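Local coordinates for ESAT-6/WXG100 secretion system protein (Streptococcus gallolyticus, PDB 7JQE) that forms the extracellular part of EsaA, a membrane subunit of the bacterial type VIIb secretion system, and probably helps toxins cross the cell envelope, at residues Lys108-Asn111 with Ala112-Glu115; Val339-Asp343 with Asp344-Ser348; Asp404-Lys407 with Thr408-Gln412; Ala421-Gln424 with Thr425-Glu429; Val465-Phe468 with Lys469-Gly472. One frame throughout, in Å; residues are numbered along the deposited sequence.

Contact 1: Lys108-Asn111 with Ala112-Glu115; sequences KVEN and ARTE
E110 and R113 lie side by side on helix 102-135 and point the same way. Their carboxylate and guanidinium planes are turned 38° apart. The touch is made by the aliphatic part of the glutamate, with E110 CG 3.9 Å from R113 NH2. The charged ends stay apart, E110 OE2 being 4.9 Å from R113 NH2. That carboxylate forms its salt bridge one turn back, with R106. The R113 chain runs out extended and then bends at chi3 (-55°), which turns the guanidinium back along the helix towards V109 and E110. V109 CG1 sits 4.3 Å from R113 NH1, which makes a weak hydrogen bond to L493 O of the same chain.

N111 and E115 also run alongside each other, but their amide and carboxylate planes are 67° apart. N111 OD1 and E115 OE2 come to 3.5 Å, two oxygens without a bond. A112 N bonds to K108 O at 2.8 Å, and R113 N to V109 O at 2.9 Å. V109 packs on V109 of the second subunit, and A112 on L493 of the second subunit. These are i, i+3 and i, i+4 neighbours on a long alpha helix, one face of which packs at the dimer interface.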
loop_
_atom_site.group_PDB
_atom_site.type_symbol
_atom_site.label_atom_id
_atom_site.label_comp_id
_atom_site.label_asym_id
_atom_site.label_seq_id
_atom_site.Cartn_x
_atom_site.Cartn_y
_atom_site.Cartn_z
ATOM N N LYS A 108 48.021 29.192 -60.143
ATOM C CA LYS A 108 47.859 29.053 -58.700
ATOM C C LYS A 108 46.528 29.634 -58.239
ATOM O O LYS A 108 45.843 29.036 -57.402
ATOM C CB LYS A 108 49.025 29.717 -57.968
ATOM C CG LYS A 108 50.300 28.894 -57.984
ATOM C CD LYS A 108 51.353 29.460 -57.046
ATOM C CE LYS A 108 52.631 28.632 -57.103
ATOM N NZ LYS A 108 53.693 29.154 -56.197
ATOM N N VAL A 109 46.142 30.793 -58.777
ATOM C CA VAL A 109 44.837 31.364 -58.454
ATOM C C VAL A 109 43.725 30.391 -58.818
ATOM O O VAL A 109 42.781 30.183 -58.047
ATOM C CB VAL A 109 44.654 32.720 -59.159
ATOM C CG1 VAL A 109 43.190 33.128 -59.148
ATOM C CG2 VAL A 109 45.512 33.784 -58.490
ATOM N N GLU A 110 43.815 29.777 -60.001
ATOM C CA GLU A 110 42.810 28.797 -60.394
ATOM C C GLU A 110 42.886 27.539 -59.540
ATOM O O GLU A 110 41.857 26.907 -59.279
ATOM C CB GLU A 110 42.965 28.452 -61.874
ATOM C CG GLU A 110 42.656 29.612 -62.801
ATOM C CD GLU A 110 43.137 29.371 -64.218
ATOM O OE1 GLU A 110 43.511 28.220 -64.531
ATOM O OE2 GLU A 110 43.150 30.330 -65.018
ATOM N N ASN A 111 44.087 27.157 -59.099
ATOM C CA ASN A 111 44.202 26.017 -58.195
ATOM C C ASN A 111 43.582 26.333 -56.839
ATOM O O ASN A 111 42.995 25.455 -56.196
ATOM C CB ASN A 111 45.667 25.614 -58.039
ATOM C CG ASN A 111 45.829 24.266 -57.359
ATOM O OD1 ASN A 111 45.685 24.147 -56.140
ATOM N ND2 ASN A 111 46.126 23.241 -58.149
ATOM N N ALA A 112 43.708 27.582 -56.386
ATOM C CA ALA A 112 43.022 27.997 -55.168
ATOM C C ALA A 112 41.513 27.993 -55.365
ATOM O O ALA A 112 40.759 27.638 -54.452
ATOM C CB ALA A 112 43.510 29.380 -54.738
ATOM N N ARG A 113 41.055 28.381 -56.557
ATOM C CA ARG A 113 39.623 28.381 -56.834
ATOM C C ARG A 113 39.050 26.971 -56.776
ATOM O O ARG A 113 37.945 26.763 -56.263
ATOM C CB ARG A 113 39.363 29.014 -58.199
ATOM C CG ARG A 113 37.908 29.049 -58.628
ATOM C CD ARG A 113 37.807 29.566 -60.056
ATOM N NE ARG A 113 38.466 30.860 -60.198
ATOM C CZ ARG A 113 38.992 31.313 -61.331
ATOM N NH1 ARG A 113 39.574 32.504 -61.364
ATOM N NH2 ARG A 113 38.946 30.574 -62.431
ATOM N N THR A 114 39.788 25.988 -57.296
ATOM C CA THR A 114 39.300 24.613 -57.273
ATOM C C THR A 114 39.367 24.023 -55.868
ATOM O O THR A 114 38.494 23.238 -55.477
ATOM C CB THR A 114 40.092 23.755 -58.260
ATOM O OG1 THR A 114 39.767 22.374 -58.067
ATOM C CG2 THR A 114 41.584 23.951 -58.063
ATOM N N GLU A 115 40.394 24.386 -55.095
ATOM C CA GLU A 115 40.448 23.960 -53.700
ATOM C C GLU A 115 39.223 24.450 -52.938
ATOM O O GLU A 115 38.572 23.680 -52.223
ATOM C CB GLU A 115 41.729 24.472 -53.041
ATOM C CG GLU A 115 43.021 23.973 -53.676
ATOM C CD GLU A 115 43.253 22.491 -53.452
ATOM O OE1 GLU A 115 42.291 21.787 -53.077
ATOM O OE2 GLU A 115 44.400 22.034 -53.648
#

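Contact 2: Val339-Asp343 with Asp344-Ser348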
loop_
_atom_site.group_PDB
_atom_site.type_symbol
_atom_site.label_atom_id
_atom_site.label_comp_id
_atom_site.label_asym_id
_atom_site.label_seq_id
_atom_site.Cartn_x
_atom_site.Cartn_y
_atom_site.Cartn_z
ATOM N N VAL A 339 -45.002 -30.920 36.538
ATOM C CA VAL A 339 -44.474 -31.736 37.625
ATOM C C VAL A 339 -45.565 -32.709 38.043
ATOM O O VAL A 339 -46.672 -32.288 38.400
ATOM C CB VAL A 339 -44.008 -30.881 38.812
ATOM C CG1 VAL A 339 -43.298 -31.743 39.835
ATOM C CG2 VAL A 339 -43.089 -29.774 38.321
ATOM N N VAL A 340 -45.262 -34.005 37.984
ATOM C CA VAL A 340 -46.255 -35.048 38.201
ATOM C C VAL A 340 -45.549 -36.280 38.747
ATOM O O VAL A 340 -44.355 -36.483 38.512
ATOM C CB VAL A 340 -47.024 -35.380 36.899
ATOM C CG1 VAL A 340 -47.739 -34.144 36.358
ATOM C CG2 VAL A 340 -46.075 -35.951 35.854
ATOM N N PHE A 341 -46.294 -37.100 39.489
ATOM C CA PHE A 341 -45.770 -38.380 39.948
ATOM C C PHE A 341 -45.537 -39.305 38.759
ATOM O O PHE A 341 -46.362 -39.388 37.845
ATOM C CB PHE A 341 -46.727 -39.031 40.948
ATOM C CG PHE A 341 -46.793 -38.322 42.271
ATOM C CD1 PHE A 341 -45.686 -38.280 43.101
ATOM C CD2 PHE A 341 -47.957 -37.698 42.684
ATOM C CE1 PHE A 341 -45.736 -37.626 44.315
ATOM C CE2 PHE A 341 -48.015 -37.042 43.898
ATOM C CZ PHE A 341 -46.902 -37.006 44.714
ATOM N N ALA A 342 -44.409 -40.019 38.786
ATOM C CA ALA A 342 -43.922 -40.688 37.582
ATOM C C ALA A 342 -44.826 -41.841 37.155
ATOM O O ALA A 342 -45.035 -42.057 35.956
ATOM C CB ALA A 342 -42.493 -41.183 37.804
ATOM N N ASP A 343 -45.369 -42.596 38.110
ATOM C CA ASP A 343 -46.092 -43.811 37.744
ATOM C C ASP A 343 -47.541 -43.542 37.355
ATOM O O ASP A 343 -48.093 -44.260 36.514
ATOM C CB ASP A 343 -46.038 -44.819 38.893
ATOM C CG ASP A 343 -46.726 -44.313 40.146
ATOM O OD1 ASP A 343 -47.097 -43.121 40.184
ATOM O OD2 ASP A 343 -46.900 -45.110 41.094
ATOM N N ASP A 344 -48.172 -42.527 37.943
ATOM C CA ASP A 344 -49.588 -42.270 37.714
ATOM C C ASP A 344 -49.854 -41.130 36.746
ATOM O O ASP A 344 -50.985 -40.997 36.269
ATOM C CB ASP A 344 -50.294 -41.944 39.037
ATOM C CG ASP A 344 -50.404 -43.142 39.951
ATOM O OD1 ASP A 344 -50.087 -44.264 39.502
ATOM O OD2 ASP A 344 -50.808 -42.962 41.121
ATOM N N ASN A 345 -48.855 -40.303 36.449
ATOM C CA ASN A 345 -49.087 -39.005 35.825
ATOM C C ASN A 345 -50.033 -38.157 36.666
ATOM O O ASN A 345 -50.690 -37.242 36.152
ATOM C CB ASN A 345 -49.630 -39.152 34.399
ATOM C CG ASN A 345 -49.554 -37.857 33.614
ATOM O OD1 ASN A 345 -48.752 -36.977 33.927
ATOM N ND2 ASN A 345 -50.398 -37.728 32.598
ATOM N N SER A 346 -50.108 -38.462 37.956
ATOM C CA SER A 346 -51.015 -37.819 38.891
ATOM C C SER A 346 -50.283 -36.751 39.694
ATOM O O SER A 346 -49.052 -36.674 39.709
ATOM C CB SER A 346 -51.629 -38.858 39.831
ATOM O OG SER A 346 -50.619 -39.504 40.588
ATOM N N VAL A 347 -51.070 -35.920 40.371
ATOM C CA VAL A 347 -50.549 -34.868 41.230
ATOM C C VAL A 347 -50.929 -35.069 42.686
ATOM O O VAL A 347 -50.496 -34.289 43.541
ATOM C CB VAL A 347 -51.002 -33.475 40.749
ATOM C CG1 VAL A 347 -50.421 -33.178 39.376
ATOM C CG2 VAL A 347 -52.518 -33.393 40.717
ATOM N N SER A 348 -51.718 -36.096 42.998
ATOM C CA SER A 348 -52.179 -36.348 44.357
ATOM C C SER A 348 -52.083 -37.836 44.658
ATOM O O SER A 348 -52.516 -38.668 43.853
ATOM C CB SER A 348 -53.620 -35.860 44.548
ATOM O OG SER A 348 -54.014 -35.960 45.902
#
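V340 and F341 meet N345, S346 and V347 across a tight turn that leaves strand 337-341 and leads into strand 348-351. The two strands belong to different antiparallel sheets, so the turn carries the chain from one sheet to the other. Its packed part centres on F341. F341 N gives a hydrogen bond to S346 O at 2.8 Å, and the N-H points almost straight at the oxygen (161°). The return bond, N345 N to F341 O, is 3.0 Å long but strongly bent, and weak. The F341 ring is buried. Its CE2 edge meets the backbone of V347, 3.7 Å from V347 C, and S348 N lies in the ring plane. L357 and I359 of strand 355-363 and I331 of strand 327-335 pack on this side chain.

The other side is looser and more exposed. V340 CG1 touches V347 CG1 at 4.2 Å, and V340 CG2 lies 3.5 Å from N345 OD1. At the outer bend, D343 and D344 run side by side with carboxylates stacked, the planes 9° apart. The D343 torsion (chi1 63°) places CG between its own N and carbonyl carbon and brings D343 OD1 to 2.6 Å from D344 N. Such like charges would probably repel, but K349 forms salt bridges to both aspartates. D343 OD1 and D344 OD1 are 3.3 Å apart.

Contact 3: Asp404-Lys407 with Thr408-Gln412. With EDO (1,2-ethanediol), chain B.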
loop_
_atom_site.group_PDB
_atom_site.type_symbol
_atom_site.label_atom_id
_atom_site.label_comp_id
_atom_site.label_asym_id
_atom_site.label_seq_id
_atom_site.Cartn_x
_atom_site.Cartn_y
_atom_site.Cartn_z
ATOM N N ASP A 404 -9.967 -18.578 20.363
ATOM C CA ASP A 404 -9.279 -19.474 19.441
ATOM C C ASP A 404 -8.881 -18.797 18.134
ATOM O O ASP A 404 -7.710 -18.837 17.752
ATOM C CB ASP A 404 -10.156 -20.696 19.137
ATOM C CG ASP A 404 -10.397 -21.561 20.361
ATOM O OD1 ASP A 404 -9.494 -21.636 21.225
ATOM O OD2 ASP A 404 -11.488 -22.165 20.463
ATOM N N ASP A 405 -9.829 -18.157 17.452
ATOM C CA ASP A 405 -9.672 -17.812 16.047
ATOM C C ASP A 405 -9.396 -16.340 15.781
ATOM O O ASP A 405 -8.761 -16.021 14.775
ATOM C CB ASP A 405 -10.927 -18.226 15.268
ATOM C CG ASP A 405 -11.155 -19.724 15.295
ATOM O OD1 ASP A 405 -10.171 -20.477 15.132
ATOM O OD2 ASP A 405 -12.310 -20.151 15.488
ATOM N N LEU A 406 -9.850 -15.438 16.651
ATOM C CA LEU A 406 -9.782 -14.017 16.337
ATOM C C LEU A 406 -8.357 -13.580 16.014
ATOM O O LEU A 406 -8.128 -12.857 15.039
ATOM C CB LEU A 406 -10.353 -13.203 17.496
ATOM C CG LEU A 406 -10.835 -11.794 17.160
ATOM C CD1 LEU A 406 -11.654 -11.806 15.878
ATOM C CD2 LEU A 406 -11.658 -11.242 18.315
ATOM N N LYS A 407 -7.384 -14.030 16.809
ATOM C CA LYS A 407 -6.003 -13.620 16.580
ATOM C C LYS A 407 -5.517 -14.064 15.205
ATOM O O LYS A 407 -4.713 -13.373 14.567
ATOM C CB LYS A 407 -5.096 -14.188 17.666
ATOM C CG LYS A 407 -4.899 -15.680 17.542
ATOM C CD LYS A 407 -4.010 -16.224 18.639
ATOM C CE LYS A 407 -4.407 -17.655 18.972
ATOM N NZ LYS A 407 -4.618 -18.465 17.737
ATOM N N THR A 408 -5.984 -15.221 14.739
ATOM C CA THR A 408 -5.619 -15.657 13.398
ATOM C C THR A 408 -6.364 -14.859 12.337
ATOM O O THR A 408 -5.813 -14.572 11.270
ATOM C CB THR A 408 -5.890 -17.147 13.238
ATOM O OG1 THR A 408 -4.773 -17.881 13.750
ATOM C CG2 THR A 408 -6.087 -17.500 11.774
ATOM N N ILE A 409 -7.612 -14.483 12.610
ATOM C CA ILE A 409 -8.373 -13.715 11.633
ATOM C C ILE A 409 -7.792 -12.314 11.478
ATOM O O ILE A 409 -7.724 -11.778 10.367
ATOM C CB ILE A 409 -9.857 -13.676 12.030
ATOM C CG1 ILE A 409 -10.488 -15.055 11.843
ATOM C CG2 ILE A 409 -10.601 -12.620 11.227
ATOM C CD1 ILE A 409 -11.813 -15.210 12.583
ATOM N N PHE A 410 -7.382 -11.695 12.586
ATOM C CA PHE A 410 -6.743 -10.386 12.510
ATOM C C PHE A 410 -5.508 -10.440 11.617
ATOM O O PHE A 410 -5.341 -9.614 10.713
ATOM C CB PHE A 410 -6.367 -9.905 13.912
ATOM C CG PHE A 410 -7.503 -9.302 14.681
ATOM C CD1 PHE A 410 -8.436 -8.496 14.056
ATOM C CD2 PHE A 410 -7.634 -9.542 16.045
ATOM C CE1 PHE A 410 -9.479 -7.931 14.775
ATOM C CE2 PHE A 410 -8.675 -8.987 16.770
ATOM C CZ PHE A 410 -9.600 -8.179 16.136
ATOM N N ALA A 411 -4.636 -11.424 11.852
ATOM C CA ALA A 411 -3.401 -11.531 11.085
ATOM C C ALA A 411 -3.681 -11.701 9.598
ATOM O O ALA A 411 -3.022 -11.073 8.758
ATOM C CB ALA A 411 -2.560 -12.699 11.608
ATOM N N GLN A 412 -4.651 -12.549 9.248
ATOM C CA GLN A 412 -4.920 -12.805 7.836
ATOM C C GLN A 412 -5.541 -11.591 7.159
ATOM O O GLN A 412 -5.166 -11.244 6.033
ATOM C CB GLN A 412 -5.820 -14.027 7.683
ATOM C CG GLN A 412 -5.137 -15.327 8.083
ATOM C CD GLN A 412 -3.872 -15.588 7.279
ATOM O OE1 GLN A 412 -2.767 -15.575 7.821
ATOM N NE2 GLN A 412 -4.030 -15.830 5.981
HETATM C C1 EDO B . -3.998 -19.302 9.832
HETATM O O1 EDO B . -3.179 -19.080 10.985
HETATM C C2 EDO B . -4.728 -20.634 9.974
HETATM O O2 EDO B . -5.550 -20.857 8.823
#
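The backbone is alpha-helical, with I409 N bonded to D405 O at 2.9 Å and F410 N to L406 O at 2.8 Å. D405 O also takes a weak bond from T408 N, and the bond from A411 N to K407 O is longer and weak.

L406 and F410, one turn apart, make the main side-chain contact. L406 CG meets the ring at F410 CE2, 3.6 Å away. L406 CD1 stands over one face of the ring, 4.1 Å above its plane and shifted towards the rim. In L406, CG lies opposite the backbone N (chi1 -158°), which leans the branch forward along the helix to the ring. I409 CD1 reaches back to D405 CB at 4.1 Å.

K407 turns the other way. Its CG sits between the backbone N and the carbonyl carbon (chi1 71°), and the chain then bends at chi3 and chi4. This brings NZ back to the carbonyl of D404, where K407 NZ and D404 O form a hydrogen bond of 3.1 Å. T408 OG1 makes a weak hydrogen bond to a 1,2-ethanediol, probably from the crystallisation liquor.

The D405 carboxylate accepts a hydrogen bond from F257 N and a weak one from S256 N, which ties the helix to the loop around them. I409 packs on Y255 of that loop and on L401 of its own helix. Towards the second subunit, L406 and F410 of helix 396-427 pack on A222 there, and F410 meets F410 of that subunit, with ring planes at about 65°.

Contact 4: Ala421-Gln424 with Thr425-Glu429. With EDO (1,2-ethanediol), chain H; EDO (1,2-ethanediol), chain M.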
loop_
_atom_site.group_PDB
_atom_site.type_symbol
_atom_site.label_atom_id
_atom_site.label_comp_id
_atom_site.label_asym_id
_atom_site.label_seq_id
_atom_site.Cartn_x
_atom_site.Cartn_y
_atom_site.Cartn_z
ATOM N N ALA A 421 -3.127 -3.197 -0.765
ATOM C CA ALA A 421 -2.841 -1.769 -0.863
ATOM C C ALA A 421 -1.546 -1.520 -1.624
ATOM O O ALA A 421 -1.453 -0.564 -2.402
ATOM C CB ALA A 421 -2.775 -1.147 0.529
HETATM N N MSE A 422 -0.539 -2.363 -1.414
HETATM C CA MSE A 422 0.705 -2.264 -2.162
HETATM C C MSE A 422 0.423 -2.423 -3.647
HETATM O O MSE A 422 0.816 -1.585 -4.458
HETATM C CB MSE A 422 1.704 -3.319 -1.697
HETATM C CG MSE A 422 2.257 -3.081 -0.306
HETATM SE SE MSE A 422 3.406 -4.550 0.280
HETATM C CE MSE A 422 4.157 -3.718 1.878
ATOM N N ILE A 423 -0.277 -3.502 -3.999
ATOM C CA ILE A 423 -0.626 -3.734 -5.397
ATOM C C ILE A 423 -1.401 -2.547 -5.954
ATOM O O ILE A 423 -1.111 -2.050 -7.048
ATOM C CB ILE A 423 -1.418 -5.043 -5.542
ATOM C CG1 ILE A 423 -0.578 -6.222 -5.045
ATOM C CG2 ILE A 423 -1.833 -5.250 -6.985
ATOM C CD1 ILE A 423 -1.338 -7.549 -4.985
ATOM N N GLN A 424 -2.398 -2.072 -5.206
ATOM C CA GLN A 424 -3.200 -0.939 -5.661
ATOM C C GLN A 424 -2.333 0.281 -5.964
ATOM O O GLN A 424 -2.574 0.996 -6.944
ATOM C CB GLN A 424 -4.247 -0.595 -4.604
ATOM C CG GLN A 424 -5.045 0.654 -4.901
ATOM C CD GLN A 424 -6.001 1.010 -3.777
ATOM O OE1 GLN A 424 -5.878 0.508 -2.660
ATOM N NE2 GLN A 424 -6.958 1.882 -4.068
ATOM N N THR A 425 -1.323 0.538 -5.129
ATOM C CA THR A 425 -0.536 1.760 -5.238
ATOM C C THR A 425 0.477 1.692 -6.373
ATOM O O THR A 425 0.876 2.733 -6.907
ATOM C CB THR A 425 0.189 2.033 -3.920
ATOM O OG1 THR A 425 -0.760 2.044 -2.846
ATOM C CG2 THR A 425 0.906 3.371 -3.969
ATOM N N LEU A 426 0.907 0.489 -6.746
ATOM C CA LEU A 426 1.891 0.315 -7.804
ATOM C C LEU A 426 1.255 0.176 -9.181
ATOM O O LEU A 426 1.817 0.659 -10.168
ATOM C CB LEU A 426 2.761 -0.911 -7.516
ATOM C CG LEU A 426 3.688 -0.804 -6.300
ATOM C CD1 LEU A 426 4.395 -2.125 -6.029
ATOM C CD2 LEU A 426 4.701 0.318 -6.491
ATOM N N TYR A 427 0.092 -0.470 -9.280
ATOM C CA TYR A 427 -0.490 -0.774 -10.579
ATOM C C TYR A 427 -1.768 -0.011 -10.890
ATOM O O TYR A 427 -2.280 -0.128 -12.009
ATOM C CB TYR A 427 -0.750 -2.282 -10.695
ATOM C CG TYR A 427 0.536 -3.069 -10.728
ATOM C CD1 TYR A 427 1.138 -3.493 -9.553
ATOM C CD2 TYR A 427 1.172 -3.352 -11.932
ATOM C CE1 TYR A 427 2.322 -4.203 -9.571
ATOM C CE2 TYR A 427 2.359 -4.061 -11.963
ATOM C CZ TYR A 427 2.931 -4.481 -10.779
ATOM O OH TYR A 427 4.112 -5.185 -10.796
ATOM N N GLY A 428 -2.286 0.774 -9.953
ATOM C CA GLY A 428 -3.453 1.585 -10.220
ATOM C C GLY A 428 -3.108 2.959 -10.769
ATOM O O GLY A 428 -2.097 3.570 -10.410
ATOM N N GLU A 429 -3.961 3.442 -11.659
ATOM C CA GLU A 429 -3.922 4.854 -11.991
ATOM C C GLU A 429 -3.952 5.658 -10.696
ATOM O O GLU A 429 -4.606 5.245 -9.731
ATOM C CB GLU A 429 -5.108 5.227 -12.886
ATOM C CG GLU A 429 -4.963 4.756 -14.328
ATOM C CD GLU A 429 -3.962 5.592 -15.096
ATOM O OE1 GLU A 429 -4.134 6.831 -15.142
ATOM O OE2 GLU A 429 -3.000 5.012 -15.642
HETATM C C1 EDO H . -3.713 4.855 -4.602
HETATM O O1 EDO H . -4.338 6.008 -5.172
HETATM C C2 EDO H . -3.844 3.693 -5.582
HETATM O O2 EDO H . -3.335 4.065 -6.870
HETATM C C1 EDO M . 5.049 -5.745 -13.722
HETATM O O1 EDO M . 5.816 -4.601 -13.321
HETATM C C2 EDO M . 4.050 -5.344 -14.804
HETATM O O2 EDO M . 3.338 -6.495 -15.276
#
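The Y427 ring has I423 O at its edge, in the ring plane, with Y427 CD1 3.7 Å from that oxygen. A carbon of a 1,2-ethanediol also lies in the plane at the edge. This molecule, probably from the crystallisation liquor, gives a weak hydrogen bond from its O1 to Y427 OH at 3.1 Å. I423 CG2 approaches the ring at Y427 CD1, 4.3 Å away. Outside the segments, I438 and I440 pack on the tyrosine.

The other flat group, the Q424 amide, sits at the end of an extended chain and uses NE2 to bond Q432 O. Q424 CG also has a carbon of a second ethanediol beside it.

T425 folds back on the helix. Its OG1 lies beside its own N (chi1 -54°) and bonds A421 O at 2.7 Å. T425 N bonds the same oxygen at 2.9 Å, from the opposite face of the carbonyl plane. M422, a selenomethionine, packs on Q424 of the second subunit.

The helix ends here. Y427 N still bonds I423 O at 3.0 Å, and G428 N reaches Q424 O at 3.0 Å from above the carbonyl plane. G428 is the first residue to leave helical angles. A421 O thus accepts from both T425 OG1 and T425 N, and the hydroxyl of the buried T425 gives its proton to a carbonyl of its own helix.

Contact 5: Val465-Phe468 with Lys469-Gly472; sequences VTNF and KESG. With EDO (1,2-ethanediol), chain S.
E470 lies against T466, one turn earlier on helix 462-491, and the two side chains point the same way. Its CB rests over the backbone, 3.5 Å from T466 O and 3.6 Å from N467 O. CG is further off, 4.0 Å from T466 O. The first torsion is unusual (chi1 -103°) and swings the extended chain back towards T466. At the tip, E470 OE1 meets the methyl T466 CG2 at 3.3 Å. The same OE1 is 3.7 Å from N467 OD1, with the amide and carboxylate planes 55° apart.

The main-chain bonds are regular, such as E470 N to T466 O at 2.8 Å. S471 OG bonds O1 of a 1,2-ethanediol at 3.1 Å, a molecule probably from the crystallisation liquor. The buried F468 packs on V172 and L176 of helix 169-179 and on Q179 of the second subunit, and its ring meets that of Y134. K469 extends towards V167 O, a weak bond, and D169, a long ion pair.

E470 lies on an exposed side and its carboxylate gains no polar partner from T466 or N467, so these two neighbours probably do little to fix it.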
loop_
_atom_site.group_PDB
_atom_site.type_symbol
_atom_site.label_atom_id
_atom_site.label_comp_id
_atom_site.label_asym_id
_atom_site.label_seq_id
_atom_site.Cartn_x
_atom_site.Cartn_y
_atom_site.Cartn_z
ATOM N N VAL A 465 13.053 21.743 -25.678
ATOM C CA VAL A 465 12.874 21.682 -27.126
ATOM C C VAL A 465 13.131 23.047 -27.751
ATOM O O VAL A 465 13.736 23.153 -28.824
ATOM C CB VAL A 465 11.469 21.154 -27.474
ATOM C CG1 VAL A 465 11.184 21.345 -28.960
ATOM C CG2 VAL A 465 11.343 19.688 -27.085
ATOM N N THR A 466 12.674 24.113 -27.091
ATOM C CA THR A 466 12.908 25.458 -27.608
ATOM C C THR A 466 14.398 25.771 -27.660
ATOM O O THR A 466 14.914 26.228 -28.686
ATOM C CB THR A 466 12.176 26.489 -26.748
ATOM O OG1 THR A 466 10.787 26.509 -27.097
ATOM C CG2 THR A 466 12.776 27.874 -26.955
ATOM N N ASN A 467 15.109 25.529 -26.556
ATOM C CA ASN A 467 16.537 25.827 -26.513
ATOM C C ASN A 467 17.322 24.938 -27.469
ATOM O O ASN A 467 18.318 25.378 -28.058
ATOM C CB ASN A 467 17.058 25.684 -25.083
ATOM C CG ASN A 467 16.604 26.818 -24.185
ATOM O OD1 ASN A 467 16.238 27.895 -24.660
ATOM N ND2 ASN A 467 16.635 26.586 -22.879
ATOM N N PHE A 468 16.893 23.684 -27.637
ATOM C CA PHE A 468 17.529 22.812 -28.621
ATOM C C PHE A 468 17.302 23.337 -30.032
ATOM O O PHE A 468 18.228 23.375 -30.850
ATOM C CB PHE A 468 16.988 21.389 -28.479
ATOM C CG PHE A 468 17.827 20.338 -29.154
ATOM C CD1 PHE A 468 19.095 20.037 -28.686
ATOM C CD2 PHE A 468 17.328 19.621 -30.229
ATOM C CE1 PHE A 468 19.861 19.055 -29.294
ATOM C CE2 PHE A 468 18.088 18.641 -30.838
ATOM C CZ PHE A 468 19.358 18.359 -30.369
ATOM N N LYS A 469 16.068 23.749 -30.329
ATOM C CA LYS A 469 15.776 24.369 -31.614
ATOM C C LYS A 469 16.642 25.604 -31.830
ATOM O O LYS A 469 17.147 25.834 -32.936
ATOM C CB LYS A 469 14.289 24.725 -31.682
ATOM C CG LYS A 469 13.801 25.227 -33.029
ATOM C CD LYS A 469 12.388 25.785 -32.934
ATOM C CE LYS A 469 11.840 26.142 -34.308
ATOM N NZ LYS A 469 10.468 26.714 -34.235
ATOM N N GLU A 470 16.841 26.401 -30.777
ATOM C CA GLU A 470 17.624 27.627 -30.908
ATOM C C GLU A 470 19.094 27.325 -31.177
ATOM O O GLU A 470 19.754 28.055 -31.924
ATOM C CB GLU A 470 17.467 28.483 -29.651
ATOM C CG GLU A 470 16.518 29.660 -29.818
ATOM C CD GLU A 470 16.168 30.327 -28.498
ATOM O OE1 GLU A 470 15.369 29.750 -27.736
ATOM O OE2 GLU A 470 16.694 31.425 -28.220
ATOM N N SER A 471 19.628 26.262 -30.576
ATOM C CA SER A 471 21.017 25.898 -30.830
ATOM C C SER A 471 21.206 25.456 -32.274
ATOM O O SER A 471 22.154 25.878 -32.949
ATOM C CB SER A 471 21.459 24.796 -29.866
ATOM O OG SER A 471 21.564 25.293 -28.544
ATOM N N GLY A 472 20.305 24.605 -32.769
ATOM C CA GLY A 472 20.414 24.151 -34.147
ATOM C C GLY A 472 20.289 25.283 -35.150
ATOM O O GLY A 472 21.033 25.341 -36.133
HETATM C C1 EDO S . 20.855 24.990 -25.088
HETATM O O1 EDO S . 21.149 23.826 -25.872
HETATM C C2 EDO S . 21.607 24.932 -23.761
HETATM O O2 EDO S . 23.019 24.891 -24.004
#

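Overall arrangement
The five contacts are spread along a very elongated chain. Contact 1 and contact 2 lie on opposite sides of its centre, their centres 148 Å apart. Contact 4 is near the middle, about 4 Å from the chain centre. Contacts 3 and 4 share helix 396-427, with centres 26 Å apart and nearest atoms about 11 Å apart. Contact 5 lies 38 Å, centre to centre, from both contact 1 and contact 4. Contacts 1, 3, 4 and 5 all touch the second subunit, so the dimer interface follows the helical part of the molecule. Contact 2, in the strand-rich end, is not touched by it. The ethanediols at contacts 3, 4 and 5 probably come from the crystallisation liquor.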